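Long-range contacts in transcriptional protein SWT1 (PDB 4PQZ), which takes part in transcription, probably as an activator, and has RNA endonuclease activity, the chain here being its C-terminal HEPN-like domain: residues A[54-62]-A[86-97]; A[109-117]-A[126-134]. All blocks are in the same frame, centred on the assembly; numbering follows the deposited sequence.

In the fold
From the N terminus the chain runs up the long helix 35-62; a loop leads it back, helix 79-88 runs roughly in the same direction as helix 35-62, and helix 90-97 then turns back. Contact 1 closes this first loop, fastening the C-terminal end of helix 35-62 to the junction of helix 79-88 and helix 90-97. The chain then goes through an irregular segment to the short helix 113-116 and enters helix 122-139; contact 2 closes that second, shorter loop. The two follow in series, neither nesting nor crossing, with centres about 19 Å apart. They touch where Tyr87 meets Lys109. Together they tie consecutive elements of one all-helical HEPN-like domain.

Contact 1: A[54-62]-A[86-97]; sequences IDHTLRKEY and IYLFWVSVFSEL
Leu58 reaches two aromatic rings at once, one with each methyl. Its CD1 stands over the face of Phe89, 4.1 Å from the ring centroid and 13° off the normal, a CH-pi contact; CD2 meets the edge of Phe94, 3.5 Å from Phe94 CZ. A forked leucine suits a place between two rings because each methyl can serve one of them. One helical turn on, Tyr62 lies obliquely against Phe89, the planes at 56° and Tyr62 CE2 3.7 Å from Phe89 CE1, while its hydroxyl end lies beside Ser92. Thr57 turns its methyl to the partner helix because CG2 is anti to the backbone N; the packing there is tight, with Thr57 CG2 only 3.4 Å from Val93 CG1. The other methyl of Val93, CG2, takes the aliphatic CG of Glu61 at 3.7 Å, leaving the carboxylate at the exposed margin. At the far end Ile54 crosses Ile86 at about a right angle, its CD1 3.8 Å from Ile86 CG1.

Behind this shell, the backbone places the rings. Phe89 follows the last residue of helix 79-88 and occupies the N-cap position of helix 90-97, and its carbonyl accepts from Val93 N and Phe94 N on opposite faces of its plane, within a wider pi-type turn. Outside, Ile54 also packs on Ala82 and Tyr85, and Thr57 on Phe143.

With no hydrogen bond or salt bridge between the segments, shape and apolar burial join the end of helix 35-62 to this helix junction of the HEPN-like domain, polar groups keeping chiefly to the margin.

Contact 2: A[109-117]-A[126-134]; sequences KSLPTVLKS and RTFEQFWET
The side chain of Phe131 leaves its helix with CG anti to the backbone N (chi1 171°), and Leu115 swings its CG anti to its own carbonyl carbon, bringing the two side chains together at about a right angle. Leu115 CD1 then sits squarely above the ring, 3.7 Å from the Phe131 centroid and 3° off the normal, a CH-pi contact, while CD2 rests 3.6 Å from Phe131 CB. Leucine's forked end suits this, one methyl over the ring and the other beside its CB; Leu115 is the knob in a hole formed by Thr127, Phe128, Phe131 and Trp132.

Its backbone is gripped as well. Trp132 NE1 donates to Leu115 O at 3.1 Å with an N-H...O angle of 159°, meeting a lone pair in the carbonyl plane, and Leu115 O lies close to the indole plane. Tryptophan suits this place: its N-H satisfies a carbonyl among buried side chains while its carbons pack. Leu111 CD1 meets the indole edge 3.8 Å from Trp132 CZ2, and Phe128 turns its own edge to carbonyls, its CE1 3.3 Å from Leu115 O. Farther along, the methyls of Val114 and Thr127 approach, whereas Thr127 OG1 hydrogen-bonds to Asn123 O.

Within the irregular segment, Lys116 NZ donates to Leu111 O at 2.8 Å and Ser117 OG to Thr113 O, tying the turn together. Phe128 and Trp132 also reach Val46 of helix 35-62 and Ile79 of helix 79-88.

A short, weakly bonded helix thus docks by a knob-into-hole fit and one indole N-H hydrogen bond against helix 122-139, part of the helical core of this HEPN-like domain.

Contact 1: A[54-62]-A[86-97]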
loop_
_atom_site.group_PDB
_atom_site.type_symbol
_atom_site.label_atom_id
_atom_site.label_comp_id
_atom_site.label_asym_id
_atom_site.label_seq_id
_atom_site.Cartn_x
_atom_site.Cartn_y
_atom_site.Cartn_z
ATOM N N ILE A 54 6.937 2.139 2.263
ATOM C CA ILE A 54 8.101 1.562 1.622
ATOM C C ILE A 54 9.338 2.449 1.791
ATOM O O ILE A 54 10.407 1.957 2.163
ATOM C CB ILE A 54 7.825 1.238 0.147
ATOM C CG1 ILE A 54 6.858 0.047 0.074
ATOM C CG2 ILE A 54 9.112 0.942 -0.583
ATOM C CD1 ILE A 54 6.599 -0.422 -1.299
ATOM N N ASP A 55 9.179 3.752 1.554
ATOM C CA ASP A 55 10.232 4.753 1.792
ATOM C C ASP A 55 10.824 4.657 3.192
ATOM O O ASP A 55 12.034 4.602 3.366
ATOM C CB ASP A 55 9.684 6.177 1.573
ATOM C CG ASP A 55 10.779 7.271 1.667
ATOM O OD1 ASP A 55 11.456 7.554 0.655
ATOM O OD2 ASP A 55 10.950 7.864 2.749
ATOM N N HIS A 56 9.949 4.627 4.189
ATOM C CA HIS A 56 10.347 4.693 5.594
ATOM C C HIS A 56 11.109 3.443 6.036
ATOM O O HIS A 56 12.090 3.510 6.784
ATOM C CB HIS A 56 9.101 4.907 6.485
ATOM C CG HIS A 56 9.412 5.546 7.797
ATOM N ND1 HIS A 56 9.543 4.826 8.971
ATOM C CD2 HIS A 56 9.630 6.840 8.129
ATOM C CE1 HIS A 56 9.821 5.647 9.962
ATOM N NE2 HIS A 56 9.881 6.882 9.479
ATOM N N THR A 57 10.632 2.302 5.573
ATOM C CA THR A 57 11.231 1.024 5.909
ATOM C C THR A 57 12.617 0.869 5.227
ATOM O O THR A 57 13.580 0.425 5.854
ATOM C CB THR A 57 10.244 -0.118 5.559
ATOM O OG1 THR A 57 9.296 -0.293 6.626
ATOM C CG2 THR A 57 10.972 -1.451 5.261
ATOM N N LEU A 58 12.717 1.281 3.965
ATOM C CA LEU A 58 13.972 1.176 3.219
ATOM C C LEU A 58 15.050 2.111 3.764
ATOM O O LEU A 58 16.202 1.710 3.944
ATOM C CB LEU A 58 13.748 1.445 1.732
ATOM C CG LEU A 58 13.501 0.233 0.819
ATOM C CD1 LEU A 58 14.283 -0.940 1.275
ATOM C CD2 LEU A 58 12.146 -0.187 0.902
ATOM N N ARG A 59 14.662 3.356 4.025
ATOM C CA ARG A 59 15.553 4.340 4.612
ATOM C C ARG A 59 16.041 3.923 6.003
ATOM O O ARG A 59 17.174 4.214 6.383
ATOM C CB ARG A 59 14.868 5.702 4.668
ATOM C CG ARG A 59 14.754 6.393 3.316
ATOM C CD ARG A 59 14.180 7.791 3.506
ATOM N NE ARG A 59 14.022 8.527 2.253
ATOM C CZ ARG A 59 14.976 9.272 1.698
ATOM N NH1 ARG A 59 16.172 9.368 2.275
ATOM N NH2 ARG A 59 14.740 9.911 0.556
ATOM N N LYS A 60 15.195 3.237 6.757
ATOM C CA LYS A 60 15.587 2.744 8.080
ATOM C C LYS A 60 16.534 1.536 8.025
ATOM O O LYS A 60 17.496 1.450 8.800
ATOM C CB LYS A 60 14.361 2.436 8.951
ATOM C CG LYS A 60 14.720 1.984 10.365
ATOM C CD LYS A 60 13.581 2.227 11.354
ATOM C CE LYS A 60 14.038 1.928 12.776
ATOM N NZ LYS A 60 15.378 2.534 13.065
ATOM N N GLU A 61 16.274 0.613 7.108
ATOM C CA GLU A 61 17.219 -0.476 6.856
ATOM C C GLU A 61 18.593 0.001 6.323
ATOM O O GLU A 61 19.638 -0.442 6.804
ATOM C CB GLU A 61 16.617 -1.499 5.895
ATOM C CG GLU A 61 17.408 -2.796 5.782
ATOM C CD GLU A 61 17.347 -3.647 7.041
ATOM O OE1 GLU A 61 16.596 -3.290 7.975
ATOM O OE2 GLU A 61 18.060 -4.676 7.094
ATOM N N TYR A 62 18.582 0.917 5.355
ATOM C CA TYR A 62 19.776 1.201 4.545
ATOM C C TYR A 62 20.420 2.578 4.750
ATOM O O TYR A 62 21.621 2.757 4.483
ATOM C CB TYR A 62 19.483 0.934 3.058
ATOM C CG TYR A 62 19.233 -0.535 2.798
ATOM C CD1 TYR A 62 20.262 -1.448 2.961
ATOM C CD2 TYR A 62 17.978 -1.014 2.429
ATOM C CE1 TYR A 62 20.080 -2.781 2.757
ATOM C CE2 TYR A 62 17.777 -2.378 2.214
ATOM C CZ TYR A 62 18.843 -3.257 2.383
ATOM O OH TYR A 62 18.720 -4.606 2.190
ATOM N N ILE A 86 8.849 -4.343 -2.855
ATOM C CA ILE A 86 8.536 -5.360 -1.851
ATOM C C ILE A 86 9.098 -6.699 -2.278
ATOM O O ILE A 86 9.695 -7.415 -1.466
ATOM C CB ILE A 86 7.014 -5.496 -1.597
ATOM C CG1 ILE A 86 6.471 -4.222 -0.950
ATOM C CG2 ILE A 86 6.724 -6.697 -0.717
ATOM C CD1 ILE A 86 4.957 -4.212 -0.831
ATOM N N TYR A 87 8.898 -7.027 -3.557
ATOM C CA TYR A 87 9.545 -8.185 -4.214
ATOM C C TYR A 87 11.091 -8.230 -4.115
ATOM O O TYR A 87 11.674 -9.231 -3.683
ATOM C CB TYR A 87 9.152 -8.236 -5.696
ATOM C CG TYR A 87 9.517 -9.536 -6.361
ATOM C CD1 TYR A 87 8.661 -10.642 -6.289
ATOM C CD2 TYR A 87 10.726 -9.679 -7.056
ATOM C CE1 TYR A 87 8.999 -11.853 -6.899
ATOM C CE2 TYR A 87 11.071 -10.888 -7.669
ATOM C CZ TYR A 87 10.204 -11.968 -7.587
ATOM O OH TYR A 87 10.539 -13.162 -8.189
ATOM N N LEU A 88 11.755 -7.155 -4.521
ATOM C CA LEU A 88 13.237 -7.139 -4.558
ATOM C C LEU A 88 13.864 -7.219 -3.180
ATOM O O LEU A 88 14.936 -7.791 -3.016
ATOM C CB LEU A 88 13.765 -5.875 -5.238
ATOM C CG LEU A 88 13.639 -5.813 -6.752
ATOM C CD1 LEU A 88 14.178 -4.472 -7.226
ATOM C CD2 LEU A 88 14.397 -6.975 -7.391
ATOM N N PHE A 89 13.183 -6.635 -2.194
ATOM C CA PHE A 89 13.713 -6.543 -0.842
ATOM C C PHE A 89 13.008 -7.482 0.122
ATOM O O PHE A 89 13.062 -7.283 1.337
ATOM C CB PHE A 89 13.673 -5.088 -0.342
ATOM C CG PHE A 89 14.667 -4.196 -1.041
ATOM C CD1 PHE A 89 15.998 -4.157 -0.630
ATOM C CD2 PHE A 89 14.281 -3.417 -2.121
ATOM C CE1 PHE A 89 16.928 -3.353 -1.281
ATOM C CE2 PHE A 89 15.220 -2.608 -2.786
ATOM C CZ PHE A 89 16.539 -2.583 -2.359
ATOM N N TRP A 90 12.375 -8.518 -0.423
ATOM C CA TRP A 90 11.562 -9.441 0.375
ATOM C C TRP A 90 12.355 -10.149 1.469
ATOM O O TRP A 90 12.037 -10.055 2.660
ATOM C CB TRP A 90 10.867 -10.477 -0.523
ATOM C CG TRP A 90 9.947 -11.436 0.232
ATOM C CD1 TRP A 90 10.214 -12.742 0.583
ATOM C CD2 TRP A 90 8.630 -11.161 0.720
ATOM N NE1 TRP A 90 9.144 -13.285 1.252
ATOM C CE2 TRP A 90 8.154 -12.343 1.343
ATOM C CE3 TRP A 90 7.802 -10.031 0.690
ATOM C CZ2 TRP A 90 6.900 -12.420 1.944
ATOM C CZ3 TRP A 90 6.549 -10.118 1.266
ATOM C CH2 TRP A 90 6.111 -11.298 1.892
ATOM N N VAL A 91 13.392 -10.857 1.056
ATOM C CA VAL A 91 14.213 -11.633 1.972
ATOM C C VAL A 91 14.919 -10.750 2.998
ATOM O O VAL A 91 14.993 -11.100 4.176
ATOM C CB VAL A 91 15.225 -12.487 1.166
ATOM C CG1 VAL A 91 16.246 -13.147 2.087
ATOM C CG2 VAL A 91 14.472 -13.522 0.294
ATOM N N SER A 92 15.415 -9.594 2.554
ATOM C CA SER A 92 16.177 -8.692 3.413
ATOM C C SER A 92 15.322 -7.890 4.385
ATOM O O SER A 92 15.683 -7.710 5.563
ATOM C CB SER A 92 16.992 -7.702 2.559
ATOM O OG SER A 92 18.029 -8.362 1.835
ATOM N N VAL A 93 14.206 -7.358 3.884
ATOM C CA VAL A 93 13.447 -6.391 4.670
ATOM C C VAL A 93 11.952 -6.716 4.860
ATOM O O VAL A 93 11.443 -6.636 5.973
ATOM C CB VAL A 93 13.585 -4.966 4.094
ATOM C CG1 VAL A 93 13.201 -3.961 5.151
ATOM C CG2 VAL A 93 15.020 -4.694 3.633
ATOM N N PHE A 94 11.258 -7.088 3.785
ATOM C CA PHE A 94 9.802 -7.103 3.810
ATOM C C PHE A 94 9.117 -8.384 4.312
ATOM O O PHE A 94 8.031 -8.311 4.859
ATOM C CB PHE A 94 9.234 -6.666 2.462
ATOM C CG PHE A 94 9.386 -5.215 2.209
ATOM C CD1 PHE A 94 8.518 -4.302 2.800
ATOM C CD2 PHE A 94 10.415 -4.745 1.406
ATOM C CE1 PHE A 94 8.670 -2.924 2.588
ATOM C CE2 PHE A 94 10.578 -3.386 1.179
ATOM C CZ PHE A 94 9.700 -2.480 1.768
ATOM N N SER A 95 9.733 -9.548 4.130
ATOM C CA SER A 95 9.103 -10.781 4.582
ATOM C C SER A 95 8.976 -10.801 6.098
ATOM O O SER A 95 8.080 -11.429 6.646
ATOM C CB SER A 95 9.881 -12.018 4.131
ATOM O OG SER A 95 11.075 -12.157 4.868
ATOM N N GLU A 96 9.903 -10.142 6.773
ATOM C CA GLU A 96 9.835 -10.036 8.223
ATOM C C GLU A 96 8.559 -9.329 8.656
ATOM O O GLU A 96 7.932 -9.719 9.636
ATOM C CB GLU A 96 11.038 -9.269 8.762
ATOM C CG GLU A 96 11.052 -9.191 10.257
ATOM C CD GLU A 96 11.918 -8.070 10.798
ATOM O OE1 GLU A 96 12.446 -7.265 9.998
ATOM O OE2 GLU A 96 12.045 -7.995 12.039
ATOM N N LEU A 97 8.186 -8.289 7.913
ATOM C CA LEU A 97 6.970 -7.530 8.201
ATOM C C LEU A 97 5.716 -8.359 7.908
ATOM O O LEU A 97 4.644 -8.095 8.438
ATOM C CB LEU A 97 6.939 -6.221 7.408
ATOM C CG LEU A 97 8.165 -5.319 7.551
ATOM C CD1 LEU A 97 7.999 -4.007 6.801
ATOM C CD2 LEU A 97 8.473 -5.088 9.008
#

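Contact 2: A[109-117]-A[126-134]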
loop_
_atom_site.group_PDB
_atom_site.type_symbol
_atom_site.label_atom_id
_atom_site.label_comp_id
_atom_site.label_asym_id
_atom_site.label_seq_id
_atom_site.Cartn_x
_atom_site.Cartn_y
_atom_site.Cartn_z
ATOM N N LYS A 109 5.407 -10.386 -7.393
ATOM C CA LYS A 109 6.044 -10.494 -8.698
ATOM C C LYS A 109 5.226 -9.767 -9.769
ATOM O O LYS A 109 5.769 -9.032 -10.598
ATOM C CB LYS A 109 6.231 -11.971 -9.048
ATOM C CG LYS A 109 7.244 -12.265 -10.151
ATOM C CD LYS A 109 7.761 -13.699 -10.025
ATOM C CE LYS A 109 8.019 -14.324 -11.383
ATOM N NZ LYS A 109 8.638 -13.350 -12.314
ATOM N N SER A 110 3.916 -9.982 -9.747
ATOM C CA SER A 110 3.002 -9.323 -10.682
ATOM C C SER A 110 1.610 -9.300 -10.067
ATOM O O SER A 110 0.893 -10.304 -10.069
ATOM C CB SER A 110 2.969 -10.038 -12.045
ATOM O OG SER A 110 2.309 -9.250 -13.036
ATOM N N LEU A 111 1.253 -8.150 -9.512
ATOM C CA LEU A 111 -0.067 -7.943 -8.938
ATOM C C LEU A 111 -1.121 -7.965 -10.031
ATOM O O LEU A 111 -0.868 -7.505 -11.148
ATOM C CB LEU A 111 -0.137 -6.586 -8.229
ATOM C CG LEU A 111 0.511 -6.370 -6.865
ATOM C CD1 LEU A 111 0.293 -4.914 -6.447
ATOM C CD2 LEU A 111 -0.090 -7.331 -5.843
ATOM N N PRO A 112 -2.313 -8.486 -9.709
ATOM C CA PRO A 112 -3.457 -8.346 -10.613
ATOM C C PRO A 112 -3.761 -6.871 -10.834
ATOM O O PRO A 112 -3.578 -6.077 -9.914
ATOM C CB PRO A 112 -4.598 -9.010 -9.828
ATOM C CG PRO A 112 -3.908 -10.021 -8.946
ATOM C CD PRO A 112 -2.630 -9.308 -8.526
ATOM N N THR A 113 -4.213 -6.516 -12.029
ATOM C CA THR A 113 -4.500 -5.125 -12.372
ATOM C C THR A 113 -5.519 -4.438 -11.437
ATOM O O THR A 113 -5.465 -3.219 -11.247
ATOM C CB THR A 113 -4.947 -4.980 -13.853
ATOM O OG1 THR A 113 -6.072 -5.828 -14.107
ATOM C CG2 THR A 113 -3.811 -5.370 -14.798
ATOM N N VAL A 114 -6.434 -5.211 -10.851
ATOM C CA VAL A 114 -7.421 -4.643 -9.922
ATOM C C VAL A 114 -6.744 -3.988 -8.708
ATOM O O VAL A 114 -7.255 -3.024 -8.127
ATOM C CB VAL A 114 -8.465 -5.695 -9.440
ATOM C CG1 VAL A 114 -7.810 -6.776 -8.600
ATOM C CG2 VAL A 114 -9.585 -5.008 -8.657
ATOM N N LEU A 115 -5.576 -4.514 -8.359
ATOM C CA LEU A 115 -4.800 -4.042 -7.229
ATOM C C LEU A 115 -3.794 -2.955 -7.627
ATOM O O LEU A 115 -3.256 -2.263 -6.762
ATOM C CB LEU A 115 -4.091 -5.227 -6.566
ATOM C CG LEU A 115 -5.030 -6.312 -6.028
ATOM C CD1 LEU A 115 -4.276 -7.511 -5.427
ATOM C CD2 LEU A 115 -6.022 -5.713 -5.023
ATOM N N LYS A 116 -3.561 -2.788 -8.930
ATOM C CA LYS A 116 -2.510 -1.885 -9.434
ATOM C C LYS A 116 -3.016 -0.568 -10.010
ATOM O O LYS A 116 -2.212 0.292 -10.381
ATOM C CB LYS A 116 -1.666 -2.572 -10.511
ATOM C CG LYS A 116 -0.817 -3.698 -10.004
ATOM C CD LYS A 116 0.240 -4.130 -11.026
ATOM C CE LYS A 116 -0.371 -4.633 -12.322
ATOM N NZ LYS A 116 0.413 -5.777 -12.886
ATOM N N SER A 117 -4.334 -0.411 -10.104
ATOM C CA SER A 117 -4.895 0.740 -10.810
ATOM C C SER A 117 -6.170 1.276 -10.169
ATOM O O SER A 117 -6.702 0.686 -9.221
ATOM C CB SER A 117 -5.127 0.414 -12.299
ATOM O OG SER A 117 -5.794 -0.826 -12.482
ATOM N N ARG A 126 -13.865 -1.992 -3.525
ATOM C CA ARG A 126 -13.839 -2.727 -2.265
ATOM C C ARG A 126 -12.690 -3.718 -2.258
ATOM O O ARG A 126 -11.987 -3.862 -1.256
ATOM C CB ARG A 126 -15.170 -3.451 -2.021
ATOM C CG ARG A 126 -16.348 -2.503 -1.951
ATOM C CD ARG A 126 -17.581 -3.176 -1.398
ATOM N NE ARG A 126 -18.408 -2.224 -0.661
ATOM C CZ ARG A 126 -18.248 -1.942 0.633
ATOM N NH1 ARG A 126 -17.294 -2.538 1.340
ATOM N NH2 ARG A 126 -19.045 -1.064 1.225
ATOM N N THR A 127 -12.508 -4.401 -3.382
ATOM C CA THR A 127 -11.406 -5.354 -3.540
ATOM C C THR A 127 -10.054 -4.659 -3.371
ATOM O O THR A 127 -9.168 -5.169 -2.690
ATOM C CB THR A 127 -11.471 -6.076 -4.909
ATOM O OG1 THR A 127 -12.624 -6.927 -4.936
ATOM C CG2 THR A 127 -10.224 -6.929 -5.143
ATOM N N PHE A 128 -9.932 -3.479 -3.973
ATOM C CA PHE A 128 -8.729 -2.668 -3.891
ATOM C C PHE A 128 -8.457 -2.257 -2.452
ATOM O O PHE A 128 -7.395 -2.558 -1.901
ATOM C CB PHE A 128 -8.860 -1.420 -4.786
ATOM C CG PHE A 128 -7.638 -0.537 -4.783
ATOM C CD1 PHE A 128 -6.561 -0.820 -5.613
ATOM C CD2 PHE A 128 -7.560 0.572 -3.938
ATOM C CE1 PHE A 128 -5.416 -0.006 -5.607
ATOM C CE2 PHE A 128 -6.431 1.379 -3.922
ATOM C CZ PHE A 128 -5.360 1.092 -4.763
ATOM N N GLU A 129 -9.424 -1.561 -1.858
ATOM C CA GLU A 129 -9.294 -1.055 -0.499
ATOM C C GLU A 129 -9.077 -2.162 0.525
ATOM O O GLU A 129 -8.224 -2.013 1.397
ATOM C CB GLU A 129 -10.495 -0.184 -0.116
ATOM C CG GLU A 129 -10.327 0.596 1.190
ATOM C CD GLU A 129 -10.600 -0.244 2.443
ATOM O OE1 GLU A 129 -10.059 0.099 3.517
ATOM O OE2 GLU A 129 -11.354 -1.242 2.355
ATOM N N GLN A 130 -9.831 -3.261 0.435
ATOM C CA GLN A 130 -9.644 -4.366 1.387
ATOM C C GLN A 130 -8.251 -4.993 1.325
ATOM O O GLN A 130 -7.691 -5.368 2.351
ATOM C CB GLN A 130 -10.713 -5.465 1.245
ATOM C CG GLN A 130 -12.130 -5.053 1.749
ATOM C CD GLN A 130 -12.237 -4.907 3.268
ATOM O OE1 GLN A 130 -12.473 -5.887 3.980
ATOM N NE2 GLN A 130 -12.099 -3.672 3.770
ATOM N N PHE A 131 -7.690 -5.125 0.130
ATOM C CA PHE A 131 -6.392 -5.794 0.009
ATOM C C PHE A 131 -5.330 -4.923 0.668
ATOM O O PHE A 131 -4.533 -5.391 1.498
ATOM C CB PHE A 131 -6.040 -6.056 -1.459
ATOM C CG PHE A 131 -4.629 -6.535 -1.672
ATOM C CD1 PHE A 131 -4.304 -7.877 -1.513
ATOM C CD2 PHE A 131 -3.628 -5.645 -2.044
ATOM C CE1 PHE A 131 -3.011 -8.317 -1.707
ATOM C CE2 PHE A 131 -2.329 -6.078 -2.247
ATOM C CZ PHE A 131 -2.023 -7.410 -2.073
ATOM N N TRP A 132 -5.366 -3.642 0.314
ATOM C CA TRP A 132 -4.346 -2.690 0.744
ATOM C C TRP A 132 -4.439 -2.287 2.214
ATOM O O TRP A 132 -3.435 -1.931 2.815
ATOM C CB TRP A 132 -4.353 -1.464 -0.168
ATOM C CG TRP A 132 -3.714 -1.784 -1.474
ATOM C CD1 TRP A 132 -4.317 -1.853 -2.703
ATOM C CD2 TRP A 132 -2.347 -2.146 -1.677
ATOM N NE1 TRP A 132 -3.394 -2.211 -3.664
ATOM C CE2 TRP A 132 -2.180 -2.393 -3.058
ATOM C CE3 TRP A 132 -1.246 -2.274 -0.824
ATOM C CZ2 TRP A 132 -0.949 -2.757 -3.600
ATOM C CZ3 TRP A 132 -0.026 -2.635 -1.370
ATOM C CH2 TRP A 132 0.112 -2.874 -2.746
ATOM N N GLU A 133 -5.648 -2.355 2.770
ATOM C CA GLU A 133 -5.888 -2.159 4.197
ATOM C C GLU A 133 -5.130 -3.217 4.995
ATOM O O GLU A 133 -4.354 -2.884 5.897
ATOM C CB GLU A 133 -7.398 -2.215 4.507
ATOM C CG GLU A 133 -7.725 -2.533 5.955
ATOM C CD GLU A 133 -9.216 -2.458 6.265
ATOM O OE1 GLU A 133 -9.982 -1.931 5.436
ATOM O OE2 GLU A 133 -9.622 -2.931 7.346
ATOM N N THR A 134 -5.359 -4.483 4.640
ATOM C CA THR A 134 -4.682 -5.623 5.254
ATOM C C THR A 134 -3.153 -5.474 5.105
ATOM O O THR A 134 -2.428 -5.585 6.087
ATOM C CB THR A 134 -5.153 -6.960 4.593
ATOM O OG1 THR A 134 -6.570 -7.094 4.718
ATOM C CG2 THR A 134 -4.480 -8.189 5.226
#